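Dimeric protein of unknown function and ferredoxin-like fold (Bacteroides fragilis, PDB 3FMB) is of unknown function but forms a dimer of ferredoxin-like subunits and belongs to the stress-responsive A/B barrel (Dabb) family. Local coordinates at residues V21-L26 against S80-L85; N43-A48 against I62-N67; A54-I59 against V88-T93. One frame throughout, in Å; residues are numbered along the deposited sequence.

Interaction 1. Residues V21-L26 against S80-L85. With SO4 (sulfate ion), chain C.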
loop_
_atom_site.group_PDB
_atom_site.type_symbol
_atom_site.label_atom_id
_atom_site.label_comp_id
_atom_site.label_asym_id
_atom_site.label_seq_id
_atom_site.Cartn_x
_atom_site.Cartn_y
_atom_site.Cartn_z
ATOM N N VAL A 21 7.508 -11.181 4.871
ATOM C CA VAL A 21 7.076 -10.412 3.705
ATOM C C VAL A 21 5.807 -9.613 4.011
ATOM O O VAL A 21 4.850 -10.145 4.572
ATOM C CB VAL A 21 6.846 -11.344 2.475
ATOM C CG1 VAL A 21 6.100 -10.636 1.377
ATOM C CG2 VAL A 21 8.201 -11.898 1.988
ATOM N N LYS A 22 5.817 -8.332 3.632
ATOM C CA LYS A 22 4.614 -7.528 3.569
ATOM C C LYS A 22 4.072 -7.521 2.146
ATOM O O LYS A 22 4.802 -7.256 1.190
ATOM C CB LYS A 22 4.869 -6.097 4.053
ATOM C CG LYS A 22 5.352 -6.058 5.521
ATOM C CD LYS A 22 5.149 -4.713 6.173
ATOM C CE LYS A 22 5.738 -4.644 7.569
ATOM N NZ LYS A 22 5.407 -3.320 8.189
ATOM N N HIS A 23 2.786 -7.823 2.023
ATOM C CA HIS A 23 2.074 -7.880 0.752
ATOM C C HIS A 23 1.047 -6.734 0.815
ATOM O O HIS A 23 0.081 -6.774 1.621
ATOM C CB HIS A 23 1.361 -9.246 0.613
ATOM C CG HIS A 23 0.386 -9.344 -0.534
ATOM N ND1 HIS A 23 0.760 -9.226 -1.850
ATOM C CD2 HIS A 23 -0.953 -9.556 -0.546
ATOM C CE1 HIS A 23 -0.307 -9.375 -2.625
ATOM N NE2 HIS A 23 -1.369 -9.543 -1.855
ATOM N N ILE A 24 1.293 -5.682 0.046
ATOM C CA ILE A 24 0.437 -4.495 0.086
ATOM C C ILE A 24 -0.183 -4.311 -1.283
ATOM O O ILE A 24 0.526 -4.267 -2.306
ATOM C CB ILE A 24 1.215 -3.216 0.471
ATOM C CG1 ILE A 24 1.876 -3.408 1.851
ATOM C CG2 ILE A 24 0.268 -1.963 0.398
ATOM C CD1 ILE A 24 2.379 -2.075 2.471
ATOM N N VAL A 25 -1.503 -4.173 -1.302
ATOM C CA VAL A 25 -2.241 -4.011 -2.585
ATOM C C VAL A 25 -3.217 -2.841 -2.425
ATOM O O VAL A 25 -3.931 -2.752 -1.425
ATOM C CB VAL A 25 -3.045 -5.304 -3.037
ATOM C CG1 VAL A 25 -3.607 -5.127 -4.487
ATOM C CG2 VAL A 25 -2.201 -6.589 -2.873
ATOM N N LEU A 26 -3.194 -1.931 -3.394
ATOM C CA LEU A 26 -4.200 -0.868 -3.464
ATOM C C LEU A 26 -5.042 -1.081 -4.734
ATOM O O LEU A 26 -4.513 -1.525 -5.786
ATOM C CB LEU A 26 -3.527 0.495 -3.515
ATOM C CG LEU A 26 -2.636 0.907 -2.338
ATOM C CD1 LEU A 26 -2.066 2.354 -2.544
ATOM C CD2 LEU A 26 -3.264 0.727 -0.977
ATOM N N SER A 80 -1.040 -6.750 4.484
ATOM C CA SER A 80 -0.925 -8.098 4.989
ATOM C C SER A 80 0.526 -8.521 5.175
ATOM O O SER A 80 1.444 -7.931 4.590
ATOM C CB SER A 80 -1.663 -9.046 4.039
ATOM O OG SER A 80 -1.036 -9.078 2.788
ATOM N N GLU A 81 0.712 -9.538 6.014
ATOM C CA GLU A 81 2.014 -10.099 6.348
ATOM C C GLU A 81 1.988 -11.622 6.198
ATOM O O GLU A 81 1.025 -12.284 6.594
ATOM C CB GLU A 81 2.435 -9.722 7.782
ATOM C CG GLU A 81 2.675 -8.197 7.945
ATOM C CD GLU A 81 2.916 -7.743 9.363
ATOM O OE1 GLU A 81 3.072 -8.592 10.258
ATOM O OE2 GLU A 81 2.964 -6.522 9.582
ATOM N N PHE A 82 3.080 -12.156 5.638
ATOM C CA PHE A 82 3.286 -13.603 5.425
ATOM C C PHE A 82 4.750 -13.931 5.724
ATOM O O PHE A 82 5.596 -13.042 5.785
ATOM C CB PHE A 82 2.968 -14.008 3.974
ATOM C CG PHE A 82 1.545 -13.731 3.557
ATOM C CD1 PHE A 82 1.179 -12.489 3.034
ATOM C CD2 PHE A 82 0.578 -14.730 3.659
ATOM C CE1 PHE A 82 -0.166 -12.252 2.640
ATOM C CE2 PHE A 82 -0.722 -14.512 3.305
ATOM C CZ PHE A 82 -1.116 -13.282 2.780
ATOM N N ASP A 83 5.054 -15.210 5.862
ATOM C CA ASP A 83 6.435 -15.639 6.113
ATOM C C ASP A 83 7.327 -15.496 4.900
ATOM O O ASP A 83 8.522 -15.231 5.036
ATOM C CB ASP A 83 6.459 -17.093 6.557
ATOM C CG ASP A 83 5.862 -17.292 7.920
ATOM O OD1 ASP A 83 5.673 -16.316 8.683
ATOM O OD2 ASP A 83 5.574 -18.451 8.232
ATOM N N ASN A 84 6.756 -15.696 3.719
ATOM C CA ASN A 84 7.525 -15.691 2.473
ATOM C C ASN A 84 6.610 -15.595 1.257
ATOM O O ASN A 84 5.380 -15.652 1.394
ATOM C CB ASN A 84 8.380 -16.969 2.414
ATOM C CG ASN A 84 7.545 -18.201 2.545
ATOM O OD1 ASN A 84 6.616 -18.417 1.752
ATOM N ND2 ASN A 84 7.821 -18.998 3.567
ATOM N N LEU A 85 7.194 -15.465 0.064
ATOM C CA LEU A 85 6.385 -15.306 -1.153
ATOM C C LEU A 85 5.605 -16.557 -1.554
ATOM O O LEU A 85 4.620 -16.449 -2.232
ATOM C CB LEU A 85 7.230 -14.879 -2.351
ATOM C CG LEU A 85 7.700 -13.445 -2.466
ATOM C CD1 LEU A 85 8.447 -13.322 -3.770
ATOM C CD2 LEU A 85 6.485 -12.436 -2.368
HETATM S S SO4 C . -3.879 -9.997 -4.257
HETATM O O1 SO4 C . -4.014 -9.813 -2.739
HETATM O O2 SO4 C . -4.603 -11.156 -4.774
HETATM O O3 SO4 C . -2.481 -10.120 -4.738
HETATM O O4 SO4 C . -4.503 -8.866 -4.989
#

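Interaction 2. Residues N43-A48 against I62-N67. With EDO (1,2-ethanediol), chain D.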
loop_
_atom_site.group_PDB
_atom_site.type_symbol
_atom_site.label_atom_id
_atom_site.label_comp_id
_atom_site.label_asym_id
_atom_site.label_seq_id
_atom_site.Cartn_x
_atom_site.Cartn_y
_atom_site.Cartn_z
ATOM N N ASN A 43 -17.320 -2.381 1.068
ATOM C CA ASN A 43 -17.731 -3.043 2.308
ATOM C C ASN A 43 -17.704 -4.570 2.157
ATOM O O ASN A 43 -17.142 -5.283 3.000
ATOM C CB ASN A 43 -19.118 -2.551 2.766
ATOM C CG ASN A 43 -19.101 -1.138 3.365
ATOM O OD1 ASN A 43 -18.090 -0.674 3.845
ATOM N ND2 ASN A 43 -20.256 -0.477 3.359
ATOM N N SER A 44 -18.274 -5.085 1.079
ATOM C CA SER A 44 -18.326 -6.530 0.889
ATOM C C SER A 44 -16.922 -7.158 0.814
ATOM O O SER A 44 -16.671 -8.198 1.432
ATOM C CB SER A 44 -19.137 -6.898 -0.354
ATOM O OG SER A 44 -20.488 -6.613 -0.126
ATOM N N PHE A 45 -16.027 -6.507 0.067
ATOM C CA PHE A 45 -14.625 -6.922 -0.079
ATOM C C PHE A 45 -13.906 -6.901 1.259
ATOM O O PHE A 45 -13.279 -7.863 1.614
ATOM C CB PHE A 45 -13.904 -6.004 -1.049
ATOM C CG PHE A 45 -12.463 -6.374 -1.272
ATOM C CD1 PHE A 45 -12.136 -7.521 -2.004
ATOM C CD2 PHE A 45 -11.435 -5.619 -0.736
ATOM C CE1 PHE A 45 -10.811 -7.868 -2.226
ATOM C CE2 PHE A 45 -10.086 -5.986 -0.971
ATOM C CZ PHE A 45 -9.816 -7.119 -1.715
ATOM N N LYS A 46 -14.043 -5.808 2.006
ATOM C CA LYS A 46 -13.414 -5.694 3.339
ATOM C C LYS A 46 -13.843 -6.852 4.240
ATOM O O LYS A 46 -12.991 -7.495 4.854
ATOM C CB LYS A 46 -13.772 -4.374 4.009
ATOM C CG LYS A 46 -13.336 -4.219 5.479
ATOM C CD LYS A 46 -13.513 -2.763 5.900
ATOM C CE LYS A 46 -13.342 -2.562 7.363
ATOM N NZ LYS A 46 -11.983 -2.793 7.657
ATOM N N GLU A 47 -15.151 -7.101 4.310
ATOM C CA GLU A 47 -15.697 -8.199 5.115
ATOM C C GLU A 47 -15.152 -9.560 4.685
ATOM O O GLU A 47 -14.827 -10.387 5.535
ATOM C CB GLU A 47 -17.227 -8.219 5.027
ATOM C CG GLU A 47 -17.907 -9.207 5.967
ATOM C CD GLU A 47 -19.388 -9.399 5.646
ATOM O OE1 GLU A 47 -20.220 -9.206 6.556
ATOM O OE2 GLU A 47 -19.721 -9.744 4.481
ATOM N N ALA A 48 -15.076 -9.785 3.373
ATOM C CA ALA A 48 -14.650 -11.078 2.817
ATOM C C ALA A 48 -13.168 -11.337 3.093
ATOM O O ALA A 48 -12.801 -12.450 3.487
ATOM C CB ALA A 48 -14.953 -11.146 1.298
ATOM N N ILE A 62 -3.726 -9.527 8.297
ATOM C CA ILE A 62 -4.420 -8.972 7.125
ATOM C C ILE A 62 -5.438 -7.937 7.597
ATOM O O ILE A 62 -6.050 -8.065 8.648
ATOM C CB ILE A 62 -5.099 -10.062 6.214
ATOM C CG1 ILE A 62 -5.432 -9.534 4.816
ATOM C CG2 ILE A 62 -6.319 -10.750 6.982
ATOM C CD1 ILE A 62 -5.494 -10.645 3.709
ATOM N N GLU A 63 -5.538 -6.856 6.845
ATOM C CA GLU A 63 -6.588 -5.883 7.065
ATOM C C GLU A 63 -6.898 -5.171 5.765
ATOM O O GLU A 63 -6.022 -5.059 4.884
ATOM C CB GLU A 63 -6.158 -4.870 8.121
ATOM C CG GLU A 63 -5.066 -3.941 7.669
ATOM C CD GLU A 63 -4.425 -3.147 8.788
ATOM O OE1 GLU A 63 -4.579 -3.515 9.971
ATOM O OE2 GLU A 63 -3.720 -2.169 8.473
ATOM N N VAL A 64 -8.143 -4.690 5.658
ATOM C CA VAL A 64 -8.552 -3.872 4.514
ATOM C C VAL A 64 -8.929 -2.483 5.025
ATOM O O VAL A 64 -9.741 -2.363 5.944
ATOM C CB VAL A 64 -9.713 -4.520 3.733
ATOM C CG1 VAL A 64 -10.306 -3.535 2.713
ATOM C CG2 VAL A 64 -9.198 -5.821 3.068
ATOM N N GLY A 65 -8.334 -1.476 4.404
ATOM C CA GLY A 65 -8.602 -0.084 4.706
ATOM C C GLY A 65 -9.368 0.567 3.574
ATOM O O GLY A 65 -9.054 0.405 2.418
ATOM N N LEU A 66 -10.413 1.297 3.933
ATOM C CA LEU A 66 -11.201 2.050 2.957
ATOM C C LEU A 66 -10.820 3.539 3.041
ATOM O O LEU A 66 -10.777 4.120 4.131
ATOM C CB LEU A 66 -12.710 1.808 3.211
ATOM C CG LEU A 66 -13.207 0.357 3.154
ATOM C CD1 LEU A 66 -14.729 0.340 3.264
ATOM C CD2 LEU A 66 -12.659 -0.292 1.847
ATOM N N ASN A 67 -10.451 4.134 1.897
ATOM C CA ASN A 67 -9.938 5.465 1.880
ATOM C C ASN A 67 -10.860 6.509 2.505
ATOM O O ASN A 67 -12.048 6.570 2.189
ATOM C CB ASN A 67 -9.639 5.884 0.454
ATOM C CG ASN A 67 -9.077 7.268 0.387
ATOM O OD1 ASN A 67 -8.085 7.574 1.047
ATOM N ND2 ASN A 67 -9.747 8.135 -0.355
HETATM C C1 EDO D . -12.174 8.750 -3.673
HETATM O O1 EDO D . -11.607 9.754 -2.844
HETATM C C2 EDO D . -11.459 7.423 -3.411
HETATM O O2 EDO D . -11.764 6.901 -2.129
#

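Interaction 3. Residues A54-I59 against V88-T93. With EDO (1,2-ethanediol), chain F; SO4 (sulfate ion), chain C.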
loop_
_atom_site.group_PDB
_atom_site.type_symbol
_atom_site.label_atom_id
_atom_site.label_comp_id
_atom_site.label_asym_id
_atom_site.label_seq_id
_atom_site.Cartn_x
_atom_site.Cartn_y
_atom_site.Cartn_z
ATOM N N ALA A 54 -9.333 -17.268 9.327
ATOM C CA ALA A 54 -9.896 -18.517 9.850
ATOM C C ALA A 54 -9.859 -19.687 8.850
ATOM O O ALA A 54 -9.891 -20.862 9.256
ATOM C CB ALA A 54 -11.314 -18.292 10.314
ATOM N N LYS A 55 -9.818 -19.354 7.565
ATOM C CA LYS A 55 -9.771 -20.326 6.479
ATOM C C LYS A 55 -8.335 -20.565 5.994
ATOM O O LYS A 55 -7.986 -21.676 5.632
ATOM C CB LYS A 55 -10.622 -19.833 5.302
ATOM C CG LYS A 55 -12.125 -19.679 5.587
ATOM C CD LYS A 55 -12.716 -20.950 6.201
ATOM C CE LYS A 55 -14.237 -21.014 6.095
ATOM N NZ LYS A 55 -14.689 -21.892 4.975
ATOM N N ILE A 56 -7.500 -19.527 6.024
ATOM C CA ILE A 56 -6.160 -19.560 5.415
ATOM C C ILE A 56 -5.086 -19.322 6.469
ATOM O O ILE A 56 -4.785 -18.177 6.846
ATOM C CB ILE A 56 -5.999 -18.515 4.272
ATOM C CG1 ILE A 56 -7.199 -18.558 3.315
ATOM C CG2 ILE A 56 -4.661 -18.769 3.539
ATOM C CD1 ILE A 56 -7.137 -17.589 2.081
ATOM N N SER A 57 -4.513 -20.418 6.941
ATOM C CA SER A 57 -3.633 -20.386 8.105
ATOM C C SER A 57 -2.324 -19.643 7.845
ATOM O O SER A 57 -1.730 -19.105 8.777
ATOM C CB SER A 57 -3.339 -21.807 8.587
ATOM O OG SER A 57 -2.485 -22.465 7.674
ATOM N N VAL A 58 -1.869 -19.585 6.595
ATOM C CA VAL A 58 -0.613 -18.873 6.294
ATOM C C VAL A 58 -0.698 -17.337 6.438
ATOM O O VAL A 58 0.341 -16.673 6.412
ATOM C CB VAL A 58 0.012 -19.228 4.887
ATOM C CG1 VAL A 58 0.368 -20.695 4.795
ATOM C CG2 VAL A 58 -0.869 -18.794 3.728
ATOM N N ILE A 59 -1.901 -16.761 6.549
ATOM C CA ILE A 59 -2.020 -15.313 6.793
ATOM C C ILE A 59 -1.547 -14.990 8.200
ATOM O O ILE A 59 -2.105 -15.505 9.175
ATOM C CB ILE A 59 -3.474 -14.763 6.643
ATOM C CG1 ILE A 59 -4.029 -15.030 5.231
ATOM C CG2 ILE A 59 -3.523 -13.238 6.962
ATOM C CD1 ILE A 59 -5.600 -14.787 5.117
ATOM N N VAL A 88 2.427 -16.089 0.244
ATOM C CA VAL A 88 1.618 -15.078 -0.450
ATOM C C VAL A 88 0.874 -15.721 -1.635
ATOM O O VAL A 88 -0.294 -15.469 -1.850
ATOM C CB VAL A 88 2.482 -13.885 -0.956
ATOM C CG1 VAL A 88 1.660 -12.929 -1.813
ATOM C CG2 VAL A 88 3.147 -13.177 0.208
ATOM N N LYS A 89 1.564 -16.567 -2.392
ATOM C CA LYS A 89 0.987 -17.190 -3.564
ATOM C C LYS A 89 -0.067 -18.247 -3.170
ATOM O O LYS A 89 -1.115 -18.377 -3.823
ATOM C CB LYS A 89 2.061 -17.763 -4.444
ATOM C CG LYS A 89 1.496 -18.552 -5.645
ATOM C CD LYS A 89 2.227 -18.303 -6.970
ATOM C CE LYS A 89 1.229 -17.963 -8.079
ATOM N NZ LYS A 89 0.670 -16.595 -7.861
ATOM N N PHE A 90 0.200 -18.976 -2.091
ATOM C CA PHE A 90 -0.798 -19.902 -1.520
ATOM C C PHE A 90 -2.099 -19.184 -1.173
ATOM O O PHE A 90 -3.198 -19.605 -1.547
ATOM C CB PHE A 90 -0.194 -20.583 -0.299
ATOM C CG PHE A 90 -1.058 -21.606 0.327
ATOM C CD1 PHE A 90 -0.902 -22.958 0.001
ATOM C CD2 PHE A 90 -2.028 -21.247 1.251
ATOM C CE1 PHE A 90 -1.682 -23.898 0.581
ATOM C CE2 PHE A 90 -2.832 -22.224 1.843
ATOM C CZ PHE A 90 -2.666 -23.510 1.511
ATOM N N TYR A 91 -1.965 -18.089 -0.438
ATOM C CA TYR A 91 -3.088 -17.190 -0.166
ATOM C C TYR A 91 -3.777 -16.668 -1.439
ATOM O O TYR A 91 -5.003 -16.677 -1.547
ATOM C CB TYR A 91 -2.575 -16.020 0.682
ATOM C CG TYR A 91 -3.349 -14.737 0.536
ATOM C CD1 TYR A 91 -4.492 -14.491 1.300
ATOM C CD2 TYR A 91 -2.927 -13.756 -0.352
ATOM C CE1 TYR A 91 -5.190 -13.269 1.181
ATOM C CE2 TYR A 91 -3.611 -12.574 -0.493
ATOM C CZ TYR A 91 -4.727 -12.333 0.271
ATOM O OH TYR A 91 -5.368 -11.174 0.091
ATOM N N ALA A 92 -2.994 -16.207 -2.411
ATOM C CA ALA A 92 -3.577 -15.552 -3.600
ATOM C C ALA A 92 -4.470 -16.509 -4.412
ATOM O O ALA A 92 -5.543 -16.142 -4.908
ATOM C CB ALA A 92 -2.473 -14.936 -4.482
ATOM N N THR A 93 -4.028 -17.751 -4.509
ATOM C CA THR A 93 -4.713 -18.819 -5.280
ATOM C C THR A 93 -5.782 -19.576 -4.503
ATOM O O THR A 93 -6.506 -20.405 -5.073
ATOM C CB THR A 93 -3.686 -19.818 -5.833
ATOM O OG1 THR A 93 -2.881 -20.336 -4.754
ATOM C CG2 THR A 93 -2.796 -19.147 -6.863
HETATM C C1 EDO F . 2.904 -13.709 -7.034
HETATM O O1 EDO F . 2.700 -12.729 -8.072
HETATM C C2 EDO F . 2.032 -13.425 -5.813
HETATM O O2 EDO F . 0.975 -14.416 -5.625
HETATM S S SO4 C . -3.879 -9.997 -4.257
HETATM O O1 SO4 C . -4.014 -9.813 -2.739
HETATM O O2 SO4 C . -4.603 -11.156 -4.774
HETATM O O3 SO4 C . -2.481 -10.120 -4.738
HETATM O O4 SO4 C . -4.503 -8.866 -4.989
#

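Interaction 1. Residues V21-L26 against S80-L85
His-23 and Ser-80 sit opposite each other as an antiparallel hydrogen-bonded pair, with both side chains on the same face of the sheet. Ser-80 OG lies near the plane of the imidazole at its edge and 3.2 Å from His-23 CB. A chi1 of 65° turns this hydroxyl back toward the neighbouring strand, where OG donates to His-23 O at 2.8 Å; the bond from Ser-80 N to that oxygen is weak. At the far end of the imidazole, NE2 donates in a straight line (180°) to sulfate O1 at 2.8 Å, while ND1 is bonded to Asp-115, which probably fixes the ring's orientation. Phe-82 brings CE1 to 3.9 Å from His-23 CB, which lies at the edge of the phenyl ring. On that same face, Val-21 CG1 meets Leu-85 CD2 at 4.2 Å, the two side chains crossing at about a right angle. Lys-22 and Glu-81 run side by side on the other face, but NZ stays 4.3 Å from OE2, and the lysine's salt bridge goes to Glu-63 of the second subunit. Strands 21-29 and 76-82, paired by backbone bonds such as Val-21 N to Phe-82 O, are the central two of the four-stranded antiparallel sheet of a ferredoxin-like fold.

Interaction 2. Residues N43-A48 against I62-N67
Val-64 turns its side chain toward helix 43-48 and meets two of its residues. Its CG1 lies 3.8 Å from Lys-46 CB, the valine and lysine side chains sliding past each other in opposite directions. Its other methyl, CG2, reaches Phe-45 CE2 at 4.1 Å; there the two side chains cross at about a right angle, and the phenyl ring is approached obliquely. The backbone of Val-64 is gripped as well. Lys-46 runs extended as far as CE, with CG anti to its own backbone nitrogen, and then bends at chi4 (68°), which brings NZ round to Val-64 O. That hydrogen bond is 2.9 Å long and its C=O...N angle is 162°. The ammonium also forms a salt bridge with Glu-50, whose OE2 accepts from Val-64 N, so lysine and glutamate together engage both polar backbone atoms of this valine.

Strand 61-66 is an outermost strand of the sheet within the chain, and helix 35-50 packs over one face of that sheet in the alpha-plus-beta layering of the ferredoxin-like fold. The axes of the short segments 43-48 and 62-66 approach to 8.1 Å and run nearly antiparallel, at 165°.

Two residues on, Leu-66 again faces the helix. Its CG packs 4.2 Å from Lys-46 CD, against the aliphatic part of the lysine, and its CD1 comes to 3.6 Å from Asn-43 OD1, the two side chains being roughly perpendicular. At Asn-67 the chain has left the strand; ND2 donates to O2 of an ethanediol at 3.0 Å, and OD1 accepts from Asp-115 N of the second subunit.

Interaction 3. Residues A54-I59 against V88-T93
A type I beta turn, Ile-56 to Ile-59, in the connection between helix 35-50 and strand 61-66 packs against helix 85-93, one of the helices of this ferredoxin-like fold. The turn is closed by its own backbone bond, Ile-59 N to Ile-56 O at 3.2 Å. No hydrogen bond links the two segments, so the contact is entirely one of apolar side chains, and the 234 Å² of surface it buries comes largely from three aliphatic residues and two aromatic ones.

Tyr-91 receives two of the aliphatic residues at the same ring atom. Ile-56 CD1 lies 4.1 Å from Tyr-91 CD1, with the two side chains at about a right angle, while Ile-59 brings its CD1 to within 4.0 Å of that same tyrosine carbon. Both methyls approach the phenol ring obliquely. Elsewhere around the tyrosine, the rings of Phe-82 and His-97 meet it at interplanar angles of about 50° and 40°, so the ring has both aromatic and aliphatic neighbours.

Phe-90, one position earlier on the helix, has CG anti to its backbone nitrogen (chi1 -176°), which carries the ring out beside the turn. There Val-58 CG2 contacts Phe-90 CD2 at 3.7 Å, approaching the ring obliquely, whereas Ile-56 CG2 lies near the ring plane, at its edge. Ile-56 therefore serves both aromatics with different branches, CD1 for the tyrosine and CG2 for the phenylalanine. Val-58 lies in the middle of the turn, and its CG2 also lies 4.4 Å from Tyr-91 N.

The hydroxyl end of the tyrosine extends beyond the aliphatic contact toward a bound sulfate, to which Tyr-91 OH makes a weak hydrogen bond, 3.4 Å from O1.

Phe-82 joins interactions 1 and 3, whose centres are 11 Å apart: its CZ lies 3.5 Å from Tyr-91 CG, and its CD1 is equally close to Val-88 CG2. The sulfate, probably from the crystallisation liquor, is common to both, bound by His-23 of interaction 1, weakly by Tyr-91 of interaction 3, and by Arg-111; no active site is established here. Interaction 2, centred about 16 Å from either of the others, connects through Ile-62. Ile-62 CG1 packs 3.9 Å from Ser-80 CB of interaction 1, and Ile-62 CD1 lies 3.7 Å from Tyr-91 CE1 of interaction 3. Interactions 1 and 2 both reach the second subunit, whereas interaction 3 does not.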